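Local coordinates for protein Bcl-2 homolog (Gene 16?) (PDB 4MI8) that protects infected host cells from apoptosis and inhibits starvation-induced autophagy through its interaction with host Beclin 1, supporting latency and chronic viral infection, at residues F123-N127 / N128-H132. Numbering follows the deposited sequence.
Sequences FFIEN and NLMNH
Leu129 lays its CB over the middle of the Phe124 ring, 3.6 Å from the ring centroid and only 11° off the normal, a CH-pi contact at the point where helix 111-126 ends. Chi1 of Phe124 (-171°) swings the ring beside its own carbonyl carbon, and chi2 (-83°) turns a face to Leu129 CB. Leu129 CD1 continues to the edge of the Phe123 ring, 4.2 Å from CE1. Met130, bent at chi2 and chi3, brings SD beside the CD1/CE1 edge of Phe124, 4.0 Å from CE1, a Met-aromatic contact. The exact place of its methyl is doubtful.

Backbone bonds make the turn. Asn128, with positive phi, closes a Schellman motif: its N donates to Ile125 O at 2.7 Å, while Leu129 N bonds to Phe124 O, whose position is less certain. One turn back, Phe123 O accepts twice, from Asn127 N and, at 3.2 Å, from Asn127 ND2, which also lies over the Phe123 ring face.

Trp11 and Phe92 meet Phe124, placing the turn against other helices. The polar bonds thus give the carbonyls of Phe123 and Ile125, and less surely that of Phe124, donors at the helix end. As the chain turns away from the helix axis, Leu129 is buried against Phe80 and Ile89, and Met130 against Trp11 with Lys5 beside it.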
ATOM      1  N   PHE A 123       1.172   3.370  10.622  1.00 50.44           N
ATOM      2  CA  PHE A 123       2.000   4.268   9.909  1.00 48.07           C
ATOM      3  C   PHE A 123       1.131   5.266   9.178  1.00 47.81           C
ATOM      4  O   PHE A 123       1.417   6.456   9.212  1.00 49.63           O
ATOM      5  CB  PHE A 123       2.931   3.508   8.956  1.00 47.73           C
ATOM      6  CG  PHE A 123       3.923   4.395   8.292  1.00 50.42           C
ATOM      7  CD1 PHE A 123       3.506   5.274   7.287  1.00 48.51           C
ATOM      8  CD2 PHE A 123       5.270   4.431   8.729  1.00 52.90           C
ATOM      9  CE1 PHE A 123       4.397   6.166   6.678  1.00 50.69           C
ATOM     10  CE2 PHE A 123       6.174   5.289   8.097  1.00 53.84           C
ATOM     11  CZ  PHE A 123       5.746   6.156   7.062  1.00 53.73           C
ATOM     12  N   PHE A 124       0.079   4.782   8.489  1.00 43.54           N
ATOM     13  CA  PHE A 124      -0.788   5.688   7.735  1.00 42.36           C
ATOM     14  C   PHE A 124      -1.294   6.771   8.717  1.00 46.36           C
ATOM     15  O   PHE A 124      -1.217   7.974   8.434  1.00 46.23           O
ATOM     16  CB  PHE A 124      -1.963   4.893   7.171  1.00 38.10           C
ATOM     17  CG  PHE A 124      -2.805   5.641   6.204  1.00 35.24           C
ATOM     18  CD1 PHE A 124      -3.809   6.492   6.624  1.00 36.66           C
ATOM     19  CD2 PHE A 124      -2.601   5.449   4.824  1.00 33.77           C
ATOM     20  CE1 PHE A 124      -4.614   7.154   5.708  1.00 37.91           C
ATOM     21  CE2 PHE A 124      -3.367   6.101   3.898  1.00 32.54           C
ATOM     22  CZ  PHE A 124      -4.385   6.933   4.326  1.00 35.99           C
ATOM     23  N   ILE A 125      -1.833   6.337   9.849  1.00 47.91           N
ATOM     24  CA  ILE A 125      -2.363   7.302  10.818  1.00 55.37           C
ATOM     25  C   ILE A 125      -1.288   8.154  11.509  1.00 57.12           C
ATOM     26  O   ILE A 125      -1.357   9.373  11.408  1.00 58.14           O
ATOM     27  CB  ILE A 125      -3.345   6.683  11.818  1.00 58.45           C
ATOM     28  CG1 ILE A 125      -4.500   6.016  11.036  1.00 59.58           C
ATOM     29  CG2 ILE A 125      -3.869   7.772  12.742  1.00 63.03           C
ATOM     30  CD1 ILE A 125      -5.521   5.281  11.869  1.00 57.80           C
ATOM     31  N   GLU A 126      -0.288   7.534  12.137  1.00 57.99           N
ATOM     32  CA  GLU A 126       0.741   8.300  12.849  1.00 65.24           C
ATOM     33  C   GLU A 126       1.364   9.338  11.928  1.00 66.21           C
ATOM     34  O   GLU A 126       1.662  10.434  12.380  1.00 66.80           O
ATOM     35  CB  GLU A 126       1.797   7.407  13.503  1.00 69.03           C
ATOM     36  CG  GLU A 126       1.413   6.972  14.922  1.00 77.47           C
ATOM     37  CD  GLU A 126       1.498   5.447  15.171  1.00 78.41           C
ATOM     38  OE1 GLU A 126       2.546   4.846  14.829  1.00 83.22           O
ATOM     39  OE2 GLU A 126       0.526   4.826  15.723  1.00 75.70           O
ATOM     40  N   ASN A 127       1.481   9.035  10.629  1.00 62.10           N
ATOM     41  CA  ASN A 127       2.028  10.001   9.672  1.00 59.80           C
ATOM     42  C   ASN A 127       1.004  10.904   9.036  1.00 57.78           C
ATOM     43  O   ASN A 127       1.325  11.688   8.157  1.00 59.24           O
ATOM     44  CB  ASN A 127       2.912   9.333   8.602  1.00 60.17           C
ATOM     45  CG  ASN A 127       4.243   8.876   9.174  1.00 67.54           C
ATOM     46  OD1 ASN A 127       5.265   9.593   9.061  1.00 70.08           O
ATOM     47  ND2 ASN A 127       4.231   7.731   9.883  1.00 66.45           N
ATOM     48  N   ASN A 128      -0.235  10.810   9.468  1.00 58.32           N
ATOM     49  CA  ASN A 128      -1.288  11.598   8.837  1.00 57.23           C
ATOM     50  C   ASN A 128      -1.316  11.467   7.314  1.00 53.25           C
ATOM     51  O   ASN A 128      -1.479  12.440   6.610  1.00 55.53           O
ATOM     52  CB  ASN A 128      -1.173  13.058   9.286  1.00 64.31           C
ATOM     53  CG  ASN A 128      -2.422  13.876   8.988  1.00 66.89           C
ATOM     54  OD1 ASN A 128      -3.535  13.353   8.902  1.00 68.80           O
ATOM     55  ND2 ASN A 128      -2.232  15.175   8.823  1.00 69.40           N
ATOM     56  N   LEU A 129      -1.145  10.259   6.792  1.00 49.50           N
ATOM     57  CA  LEU A 129      -1.306  10.046   5.317  1.00 47.67           C
ATOM     58  C   LEU A 129      -2.686  10.403   4.760  1.00 47.65           C
ATOM     59  O   LEU A 129      -2.821  10.676   3.572  1.00 46.94           O
ATOM     60  CB  LEU A 129      -0.908   8.628   4.888  1.00 41.02           C
ATOM     61  CG  LEU A 129       0.598   8.467   5.122  1.00 44.59           C
ATOM     62  CD1 LEU A 129       1.070   7.218   4.423  1.00 42.92           C
ATOM     63  CD2 LEU A 129       1.451   9.682   4.682  1.00 45.37           C
ATOM     64  N   MET A 130      -3.709  10.385   5.618  1.00 51.21           N
ATOM     65  CA  MET A 130      -5.085  10.732   5.196  1.00 56.16           C
ATOM     66  C   MET A 130      -5.086  12.124   4.658  1.00 61.19           C
ATOM     67  O   MET A 130      -5.876  12.429   3.764  1.00 61.24           O
ATOM     68  CB  MET A 130      -6.091  10.677   6.341  1.00 58.92           C
ATOM     69  CG  MET A 130      -5.514  11.108   7.666  1.00 67.19           C
ATOM     70  SD  MET A 130      -5.425   9.671   8.733  1.00 77.48           S
ATOM     71  CE  MET A 130      -3.700   9.220   8.865  1.00 64.13           C
ATOM     72  N   ASN A 131      -4.161  12.941   5.190  1.00 64.95           N
ATOM     73  CA  ASN A 131      -3.930  14.317   4.735  1.00 71.65           C
ATOM     74  C   ASN A 131      -3.647  14.524   3.231  1.00 71.59           C
ATOM     75  O   ASN A 131      -3.917  15.608   2.722  1.00 76.88           O
ATOM     76  CB  ASN A 131      -2.763  14.920   5.512  1.00 75.70           C
ATOM     77  CG  ASN A 131      -3.072  16.298   6.053  1.00 83.39           C
ATOM     78  OD1 ASN A 131      -2.310  17.287   5.867  1.00 85.98           O
ATOM     79  ND2 ASN A 131      -4.192  16.378   6.755  1.00 86.75           N
ATOM     80  N   HIS A 132      -3.121  13.522   2.547  1.00 69.03           N
ATOM     81  CA  HIS A 132      -2.694  13.669   1.172  1.00 68.38           C
ATOM     82  C   HIS A 132      -3.352  12.729   0.199  1.00 63.71           C
ATOM     83  O   HIS A 132      -2.734  12.276  -0.756  1.00 62.49           O
ATOM     84  CB  HIS A 132      -1.208  13.464   1.125  1.00 68.82           C
ATOM     85  CG  HIS A 132      -0.417  14.614   1.643  1.00 76.71           C
ATOM     86  ND1 HIS A 132       0.017  14.672   2.892  1.00 81.65           N
ATOM     87  CD2 HIS A 132       0.028  15.760   1.020  1.00 80.29           C
ATOM     88  CE1 HIS A 132       0.702  15.796   3.072  1.00 81.83           C
ATOM     89  NE2 HIS A 132       0.716  16.455   1.921  1.00 84.97           N
TER